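Uncharacterized protein (Bacteroides ovatus, PDB 3P02) is of unknown function but joins an N-terminal DUF4973 region, probably of the E-set type, to a C-terminal BT_3044-like region rich in beta strands. Local coordinates at residues 150-162 and 305-317. Sequence-based numbering, arbitrary orientation.
With EDO (1,2-ethanediol), chain C.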
ATOM      1  N   ARG A 150      -6.397   2.516  -5.649  1.00  8.59           N
ATOM      2  CA  ARG A 150      -4.997   2.239  -5.325  0.50  9.41           C
ATOM      3  C   ARG A 150      -4.898   0.942  -4.532  1.00 13.02           C
ATOM      4  O   ARG A 150      -5.325   0.942  -3.373  1.00 12.92           O
ATOM      5  CB  ARG A 150      -4.409   3.395  -4.498  0.50 11.45           C
ATOM      6  CG  ARG A 150      -2.932   3.604  -4.765  0.50 25.51           C
ATOM      7  CD  ARG A 150      -2.141   3.912  -3.529  0.50 21.76           C
ATOM      8  NE  ARG A 150      -0.906   3.130  -3.506  0.50 21.06           N
ATOM      9  CZ  ARG A 150       0.119   3.369  -2.703  0.50 29.67           C
ATOM     10  NH1 ARG A 150       0.080   4.388  -1.851  0.50 29.32           N
ATOM     11  NH2 ARG A 150       1.189   2.596  -2.743  0.50  9.68           N
ATOM     12  N   PRO A 151      -4.337  -0.174  -5.082  1.00 10.28           N
ATOM     13  CA  PRO A 151      -4.209  -1.375  -4.242  1.00 10.21           C
ATOM     14  C   PRO A 151      -3.126  -1.189  -3.172  1.00 13.47           C
ATOM     15  O   PRO A 151      -2.023  -0.683  -3.455  1.00 13.55           O
ATOM     16  CB  PRO A 151      -3.822  -2.490  -5.219  1.00 12.23           C
ATOM     17  CG  PRO A 151      -3.221  -1.779  -6.415  1.00 17.39           C
ATOM     18  CD  PRO A 151      -3.792  -0.383  -6.449  1.00 12.86           C
ATOM     19  N   ILE A 152      -3.457  -1.589  -1.929  1.00  9.71           N
ATOM     20  CA  ILE A 152      -2.549  -1.553  -0.778  0.50  9.52           C
ATOM     21  C   ILE A 152      -2.334  -2.993  -0.350  1.00 12.79           C
ATOM     22  O   ILE A 152      -3.261  -3.581   0.199  1.00 10.48           O
ATOM     23  CB  ILE A 152      -3.137  -0.687   0.385  0.50 11.51           C
ATOM     24  CG1 ILE A 152      -3.463   0.750  -0.077  0.50 11.63           C
ATOM     25  CG2 ILE A 152      -2.225  -0.678   1.635  0.50 13.09           C
ATOM     26  CD1 ILE A 152      -2.229   1.544  -0.662  0.50 13.01           C
ATOM     27  N   LEU A 153      -1.158  -3.562  -0.617  1.00  9.45           N
ATOM     28  CA  LEU A 153      -0.897  -4.934  -0.209  1.00  9.04           C
ATOM     29  C   LEU A 153      -0.625  -4.985   1.298  1.00 10.33           C
ATOM     30  O   LEU A 153      -0.031  -4.046   1.850  1.00  9.35           O
ATOM     31  CB  LEU A 153       0.340  -5.456  -0.946  1.00 10.19           C
ATOM     32  CG  LEU A 153       0.143  -5.832  -2.409  1.00 14.47           C
ATOM     33  CD1 LEU A 153       1.495  -5.912  -3.097  1.00 15.84           C
ATOM     34  CD2 LEU A 153      -0.648  -7.131  -2.529  1.00 14.70           C
ATOM     35  N   PHE A 154      -1.002  -6.102   1.942  1.00  7.94           N
ATOM     36  CA  PHE A 154      -0.634  -6.271   3.338  1.00  8.21           C
ATOM     37  C   PHE A 154      -0.423  -7.743   3.619  1.00 10.90           C
ATOM     38  O   PHE A 154      -0.954  -8.590   2.906  1.00 10.12           O
ATOM     39  CB  PHE A 154      -1.654  -5.658   4.325  1.00  8.88           C
ATOM     40  CG  PHE A 154      -2.992  -6.357   4.432  1.00  9.51           C
ATOM     41  CD1 PHE A 154      -3.967  -6.181   3.455  1.00 10.59           C
ATOM     42  CD2 PHE A 154      -3.304  -7.133   5.545  1.00  9.49           C
ATOM     43  CE1 PHE A 154      -5.238  -6.736   3.603  1.00 11.04           C
ATOM     44  CE2 PHE A 154      -4.574  -7.704   5.687  1.00 12.26           C
ATOM     45  CZ  PHE A 154      -5.536  -7.506   4.709  1.00 11.02           C
ATOM     46  N   ASN A 155       0.402  -8.034   4.621  1.00  7.78           N
ATOM     47  CA  ASN A 155       0.535  -9.414   5.061  1.00  7.98           C
ATOM     48  C   ASN A 155       0.621  -9.336   6.606  1.00 10.65           C
ATOM     49  O   ASN A 155       0.421  -8.257   7.170  1.00  8.53           O
ATOM     50  CB  ASN A 155       1.717 -10.126   4.378  1.00  9.86           C
ATOM     51  CG  ASN A 155       3.057  -9.510   4.675  1.00  8.92           C
ATOM     52  OD1 ASN A 155       3.260  -8.880   5.693  1.00  9.69           O
ATOM     53  ND2 ASN A 155       4.017  -9.722   3.794  1.00  9.37           N
ATOM     54  N   GLU A 156       0.890 -10.445   7.295  1.00 10.04           N
ATOM     55  CA  GLU A 156       0.959 -10.439   8.760  0.50  9.18           C
ATOM     56  C   GLU A 156       2.041  -9.503   9.297  1.00 12.73           C
ATOM     57  O   GLU A 156       1.928  -9.016  10.422  1.00 12.80           O
ATOM     58  CB  GLU A 156       1.245 -11.866   9.267  0.50 10.20           C
ATOM     59  CG  GLU A 156       1.380 -11.968  10.774  0.50  9.66           C
ATOM     60  CD  GLU A 156       1.629 -13.350  11.337  0.50 15.34           C
ATOM     61  OE1 GLU A 156       1.672 -14.330  10.559  0.50 10.71           O
ATOM     62  OE2 GLU A 156       1.807 -13.445  12.571  0.50 11.12           O
ATOM     63  N   PHE A 157       3.072  -9.241   8.489  1.00  7.80           N
ATOM     64  CA  PHE A 157       4.269  -8.511   8.938  1.00  6.43           C
ATOM     65  C   PHE A 157       4.496  -7.167   8.324  1.00 11.32           C
ATOM     66  O   PHE A 157       5.597  -6.618   8.484  1.00 11.64           O
ATOM     67  CB  PHE A 157       5.481  -9.389   8.544  1.00  8.80           C
ATOM     68  CG  PHE A 157       5.316 -10.858   8.901  1.00  9.24           C
ATOM     69  CD1 PHE A 157       5.364 -11.275  10.226  1.00 11.58           C
ATOM     70  CD2 PHE A 157       5.062 -11.810   7.907  1.00 11.33           C
ATOM     71  CE1 PHE A 157       5.164 -12.616  10.558  1.00 12.82           C
ATOM     72  CE2 PHE A 157       4.892 -13.158   8.236  1.00 13.49           C
ATOM     73  CZ  PHE A 157       4.962 -13.553   9.560  1.00 13.12           C
ATOM     74  N   SER A 158       3.507  -6.636   7.595  1.00  9.12           N
ATOM     75  CA  SER A 158       3.723  -5.403   6.843  1.00  9.03           C
ATOM     76  C   SER A 158       3.151  -4.159   7.503  1.00 10.12           C
ATOM     77  O   SER A 158       2.407  -4.216   8.475  1.00  9.27           O
ATOM     78  CB  SER A 158       3.114  -5.556   5.449  1.00 10.43           C
ATOM     79  OG  SER A 158       1.696  -5.638   5.528  1.00  9.33           O
ATOM     80  N   GLY A 159       3.476  -3.014   6.914  1.00  8.74           N
ATOM     81  CA  GLY A 159       2.874  -1.765   7.331  1.00  9.09           C
ATOM     82  C   GLY A 159       3.777  -0.815   8.061  1.00 10.91           C
ATOM     83  O   GLY A 159       4.998  -0.827   7.880  1.00  9.38           O
ATOM     84  N   ARG A 160       3.158   0.020   8.869  1.00  8.75           N
ATOM     85  CA  ARG A 160       3.832   1.137   9.527  1.00  8.77           C
ATOM     86  C   ARG A 160       4.441   0.695  10.849  1.00 10.44           C
ATOM     87  O   ARG A 160       3.742   0.634  11.852  1.00 10.85           O
ATOM     88  CB  ARG A 160       2.867   2.322   9.706  1.00  9.83           C
ATOM     89  CG  ARG A 160       2.333   2.809   8.348  1.00 13.88           C
ATOM     90  CD  ARG A 160       1.433   4.034   8.478  1.00 18.51           C
ATOM     91  NE  ARG A 160       0.234   3.741   9.243  1.00 17.50           N
ATOM     92  CZ  ARG A 160      -0.021   4.146  10.485  1.00 20.66           C
ATOM     93  NH1 ARG A 160       0.881   4.848  11.165  1.00 18.22           N
ATOM     94  NH2 ARG A 160      -1.175   3.839  11.063  1.00 15.62           N
ATOM     95  N   PHE A 161       5.758   0.438  10.856  1.00  8.72           N
ATOM     96  CA  PHE A 161       6.422   0.044  12.093  1.00  8.26           C
ATOM     97  C   PHE A 161       7.080   1.230  12.767  1.00 11.36           C
ATOM     98  O   PHE A 161       7.454   2.193  12.093  1.00 12.30           O
ATOM     99  CB  PHE A 161       7.552  -0.990  11.788  1.00  8.98           C
ATOM    100  CG  PHE A 161       7.061  -2.406  11.641  1.00  9.13           C
ATOM    101  CD1 PHE A 161       6.106  -2.735  10.681  1.00  9.10           C
ATOM    102  CD2 PHE A 161       7.554  -3.410  12.455  1.00  8.73           C
ATOM    103  CE1 PHE A 161       5.623  -4.048  10.573  1.00 10.03           C
ATOM    104  CE2 PHE A 161       7.109  -4.727  12.315  1.00  9.26           C
ATOM    105  CZ  PHE A 161       6.141  -5.037  11.370  1.00  8.49           C
ATOM    106  N   SER A 162       7.247   1.146  14.103  1.00  7.89           N
ATOM    107  CA  SER A 162       8.031   2.152  14.832  0.50  6.85           C
ATOM    108  C   SER A 162       9.493   1.962  14.432  1.00 10.67           C
ATOM    109  O   SER A 162      10.023   0.842  14.517  1.00  9.35           O
ATOM    110  CB  SER A 162       7.876   1.991  16.345  0.50  8.36           C
ATOM    111  OG  SER A 162       6.533   2.180  16.747  0.50  7.13           O
ATOM    112  N   LYS A 305     -14.561  -7.091  12.742  1.00 13.41           N
ATOM    113  CA  LYS A 305     -14.497  -6.593  11.362  0.50 12.81           C
ATOM    114  C   LYS A 305     -13.497  -7.351  10.525  1.00 15.47           C
ATOM    115  O   LYS A 305     -12.427  -7.681  11.042  1.00 14.41           O
ATOM    116  CB  LYS A 305     -14.064  -5.100  11.348  0.50 14.68           C
ATOM    117  CG  LYS A 305     -15.020  -4.134  12.007  0.50 19.12           C
ATOM    118  CD  LYS A 305     -14.478  -2.696  11.958  0.50 19.24           C
ATOM    119  CE  LYS A 305     -15.485  -1.727  12.529  0.50 37.44           C
ATOM    120  NZ  LYS A 305     -14.997  -0.323  12.503  0.50 45.59           N
ATOM    121  N   PRO A 306     -13.749  -7.527   9.196  1.00 13.63           N
ATOM    122  CA  PRO A 306     -12.722  -8.147   8.353  1.00 13.28           C
ATOM    123  C   PRO A 306     -11.407  -7.336   8.375  1.00 13.51           C
ATOM    124  O   PRO A 306     -11.409  -6.098   8.593  1.00 13.18           O
ATOM    125  CB  PRO A 306     -13.340  -8.092   6.939  1.00 14.76           C
ATOM    126  CG  PRO A 306     -14.808  -8.049   7.179  1.00 18.92           C
ATOM    127  CD  PRO A 306     -14.957  -7.189   8.395  1.00 14.81           C
ATOM    128  N   ASP A 307     -10.295  -8.007   8.080  1.00 11.51           N
ATOM    129  CA  ASP A 307      -8.967  -7.341   8.046  1.00 11.10           C
ATOM    130  C   ASP A 307      -8.962  -6.122   7.128  1.00 14.28           C
ATOM    131  O   ASP A 307      -8.374  -5.089   7.468  1.00 13.79           O
ATOM    132  CB  ASP A 307      -7.901  -8.309   7.554  1.00 11.93           C
ATOM    133  CG  ASP A 307      -7.627  -9.467   8.488  1.00 19.19           C
ATOM    134  OD1 ASP A 307      -7.885  -9.327   9.706  1.00 17.48           O
ATOM    135  OD2 ASP A 307      -7.134 -10.502   8.009  1.00 22.59           O
ATOM    136  N   GLU A 308      -9.637  -6.232   5.965  1.00 12.37           N
ATOM    137  CA  GLU A 308      -9.626  -5.153   4.969  1.00 11.93           C
ATOM    138  C   GLU A 308     -10.388  -3.916   5.407  1.00 16.35           C
ATOM    139  O   GLU A 308     -10.161  -2.839   4.829  1.00 16.60           O
ATOM    140  CB  GLU A 308     -10.217  -5.660   3.631  1.00 13.62           C
ATOM    141  CG  GLU A 308      -9.449  -6.816   3.033  1.00 17.34           C
ATOM    142  CD  GLU A 308      -9.664  -8.192   3.641  1.00 26.82           C
ATOM    143  OE1 GLU A 308     -10.656  -8.387   4.387  1.00 15.28           O
ATOM    144  OE2 GLU A 308      -8.792  -9.060   3.415  1.00 24.17           O
ATOM    145  N   ASP A 309     -11.276  -4.050   6.419  1.00 11.88           N
ATOM    146  CA  ASP A 309     -12.082  -2.944   6.912  0.50 11.65           C
ATOM    147  C   ASP A 309     -11.472  -2.304   8.145  1.00 13.81           C
ATOM    148  O   ASP A 309     -12.076  -1.401   8.725  1.00 14.70           O
ATOM    149  CB  ASP A 309     -13.503  -3.420   7.201  0.50 13.56           C
ATOM    150  CG  ASP A 309     -14.207  -3.893   5.947  0.50 19.16           C
ATOM    151  OD1 ASP A 309     -13.970  -3.299   4.868  0.50 19.29           O
ATOM    152  OD2 ASP A 309     -14.917  -4.898   6.021  0.50 22.58           O
ATOM    153  N   GLN A 310     -10.260  -2.761   8.557  1.00 10.96           N
ATOM    154  CA  GLN A 310      -9.626  -2.135   9.739  1.00  9.27           C
ATOM    155  C   GLN A 310      -9.194  -0.732   9.413  1.00 13.18           C
ATOM    156  O   GLN A 310      -8.828  -0.452   8.265  1.00 12.31           O
ATOM    157  CB  GLN A 310      -8.400  -2.927  10.215  1.00  9.12           C
ATOM    158  CG  GLN A 310      -8.719  -4.393  10.616  1.00 11.02           C
ATOM    159  CD  GLN A 310      -9.602  -4.518  11.828  1.00 14.32           C
ATOM    160  OE1 GLN A 310      -9.519  -3.726  12.767  1.00 13.06           O
ATOM    161  NE2 GLN A 310     -10.521  -5.501  11.810  1.00 17.23           N
ATOM    162  N   GLY A 311      -9.192   0.132  10.422  1.00 12.50           N
ATOM    163  CA  GLY A 311      -8.677   1.485  10.266  1.00 11.20           C
ATOM    164  C   GLY A 311      -7.152   1.518  10.336  1.00 13.18           C
ATOM    165  O   GLY A 311      -6.506   0.469  10.420  1.00 11.68           O
ATOM    166  N   SER A 312      -6.556   2.711  10.308  1.00 10.29           N
ATOM    167  CA  SER A 312      -5.098   2.838  10.300  1.00 10.43           C
ATOM    168  C   SER A 312      -4.453   2.390  11.630  1.00 11.94           C
ATOM    169  O   SER A 312      -3.225   2.165  11.649  1.00 11.35           O
ATOM    170  CB  SER A 312      -4.687   4.275   9.966  1.00 14.23           C
ATOM    171  OG  SER A 312      -5.302   5.180  10.866  1.00 21.33           O
ATOM    172  N   ASP A 313      -5.247   2.236  12.738  1.00 11.29           N
ATOM    173  CA  ASP A 313      -4.657   1.743  13.999  1.00 11.02           C
ATOM    174  C   ASP A 313      -4.227   0.246  13.865  1.00 12.37           C
ATOM    175  O   ASP A 313      -3.492  -0.252  14.730  1.00 11.88           O
ATOM    176  CB  ASP A 313      -5.588   1.940  15.199  1.00 13.51           C
ATOM    177  CG  ASP A 313      -5.675   3.407  15.653  1.00 22.36           C
ATOM    178  OD1 ASP A 313      -4.868   4.228  15.172  1.00 22.71           O
ATOM    179  OD2 ASP A 313      -6.507   3.708  16.526  1.00 29.10           O
ATOM    180  N   SER A 314      -4.615  -0.427  12.731  1.00  9.41           N
ATOM    181  CA  SER A 314      -4.134  -1.766  12.412  1.00  8.02           C
ATOM    182  C   SER A 314      -2.663  -1.693  12.025  1.00 10.24           C
ATOM    183  O   SER A 314      -1.969  -2.708  12.064  1.00  9.74           O
ATOM    184  CB  SER A 314      -4.921  -2.356  11.245  1.00 10.59           C
ATOM    185  OG  SER A 314      -4.637  -1.596  10.073  1.00 10.11           O
ATOM    186  N   LYS A 315      -2.215  -0.486  11.601  1.00  7.61           N
ATOM    187  CA  LYS A 315      -0.855  -0.204  11.133  0.50  8.12           C
ATOM    188  C   LYS A 315      -0.545  -0.886   9.787  1.00 11.37           C
ATOM    189  O   LYS A 315       0.577  -0.785   9.313  1.00 10.93           O
ATOM    190  CB  LYS A 315       0.234  -0.552  12.175  0.50  9.82           C
ATOM    191  CG  LYS A 315      -0.024  -0.052  13.594  0.50  8.70           C
ATOM    192  CD  LYS A 315      -0.204   1.478  13.690  0.50  7.84           C
ATOM    193  CE  LYS A 315      -0.659   1.881  15.085  0.50 12.99           C
ATOM    194  NZ  LYS A 315       0.402   1.670  16.108  0.50  8.72           N
ATOM    195  N   TRP A 316      -1.541  -1.527   9.125  1.00  8.31           N
ATOM    196  CA  TRP A 316      -1.272  -2.096   7.793  1.00  8.38           C
ATOM    197  C   TRP A 316      -1.264  -0.973   6.743  1.00 11.19           C
ATOM    198  O   TRP A 316      -0.765  -1.161   5.637  1.00 11.96           O
ATOM    199  CB  TRP A 316      -2.347  -3.107   7.432  1.00  8.08           C
ATOM    200  CG  TRP A 316      -2.144  -4.443   8.056  1.00  8.33           C
ATOM    201  CD1 TRP A 316      -1.003  -5.200   8.054  1.00 10.86           C
ATOM    202  CD2 TRP A 316      -3.165  -5.254   8.635  1.00  8.25           C
ATOM    203  NE1 TRP A 316      -1.248  -6.418   8.650  1.00 11.00           N
ATOM    204  CE2 TRP A 316      -2.568  -6.481   9.008  1.00 11.61           C
ATOM    205  CE3 TRP A 316      -4.544  -5.078   8.837  1.00  9.62           C
ATOM    206  CZ2 TRP A 316      -3.306  -7.533   9.584  1.00 10.09           C
ATOM    207  CZ3 TRP A 316      -5.269  -6.111   9.413  1.00 10.92           C
ATOM    208  CH2 TRP A 316      -4.652  -7.322   9.787  1.00 11.47           C
ATOM    209  N   TRP A 317      -1.897   0.153   7.088  1.00 10.65           N
ATOM    210  CA  TRP A 317      -2.052   1.353   6.253  1.00 10.80           C
ATOM    211  C   TRP A 317      -2.286   2.550   7.178  1.00 15.14           C
ATOM    212  O   TRP A 317      -2.188   2.374   8.412  1.00 11.73           O
ATOM    213  CB  TRP A 317      -3.206   1.189   5.217  1.00  9.82           C
ATOM    214  CG  TRP A 317      -4.390   0.466   5.784  1.00  9.71           C
ATOM    215  CD1 TRP A 317      -5.333   0.973   6.628  1.00 12.51           C
ATOM    216  CD2 TRP A 317      -4.717  -0.920   5.597  1.00  9.36           C
ATOM    217  NE1 TRP A 317      -6.246  -0.005   6.960  1.00 11.93           N
ATOM    218  CE2 TRP A 317      -5.893  -1.178   6.336  1.00 11.54           C
ATOM    219  CE3 TRP A 317      -4.147  -1.966   4.842  1.00 10.27           C
ATOM    220  CZ2 TRP A 317      -6.466  -2.456   6.417  1.00 10.21           C
ATOM    221  CZ3 TRP A 317      -4.726  -3.222   4.916  1.00 11.09           C
ATOM    222  CH2 TRP A 317      -5.852  -3.461   5.711  1.00 11.00           C
ATOM    223  OXT TRP A 317      -2.521   3.676   6.671  1.00 16.71           O
TER
HETATM  224  C1  EDO C   2       4.213   2.867  14.359  1.00 32.62           C
HETATM  225  O1  EDO C   2       3.410   1.725  14.079  1.00 27.17           O
HETATM  226  C2  EDO C   2       3.319   4.086  14.456  1.00 33.61           C
HETATM  227  O2  EDO C   2       2.277   3.864  15.417  1.00 35.00           O
HETATM  228  O   HOH W   1       0.732  -3.231   4.627  1.00 11.98           O
HETATM  229  O   HOH W   2      -2.111   4.909  13.479  1.00 27.02           O
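Phe154 packs against the last two residues of the chain, Trp316 and Trp317, both on the same side of its ring, a worked example of a C-terminal tail tucked against the junction of the sheets that hold strands 146-154 and 159-162. The edge of Trp317 points at one face of the Phe154 ring, with 3.4 Å from Trp317 CZ3 to Phe154 CD1 and planes at 89°, an edge-to-face pair. Against Trp316 the phenyl ring is tilted instead, with Phe154 CD2 over the indole face, 3.6 Å from Trp316 CE2. CG of Phe154 sits between backbone N and carbonyl carbon (chi1 70°), which turns the ring toward the two indoles, while CB makes a CH-pi contact over the five-membered ring of Trp316. Trp316 NE1 gives a weak, bent bond to Asn155 O at 2.9 Å. With an alanine at Trp316, Phe154 would probably lose the indole face beneath it and Asn155 O this donor. Gly159 passes so close to Lys315 O (3.2 Å from CA) that a CB would clash there. Arg160 N bonds almost linearly to the same oxygen at 2.7 Å.

Beyond this packed part the contact turns polar and wetter. The Arg160 chain bends at chi3 (-63°) and grips Trp317 O side-on, NE at 2.9 Å and NH2 at 3.2 Å, both from one face of the carboxylate plane; its NH1 pairs with Glu182. A water accepts from Arg160 NH2 and gives a weak bond to Asp313 OD1, and an ethanediol, probably from the crystallisation liquor, bridges Arg160 O and Lys315 NZ. Stacking of Trp317 on His28 and the salt bridge of Asp307 with Arg30 tie the tail to strand 25-30. The whole is an aromatic cluster at a junction of beta sheets, closed by an arginine-bound C-terminal carboxylate.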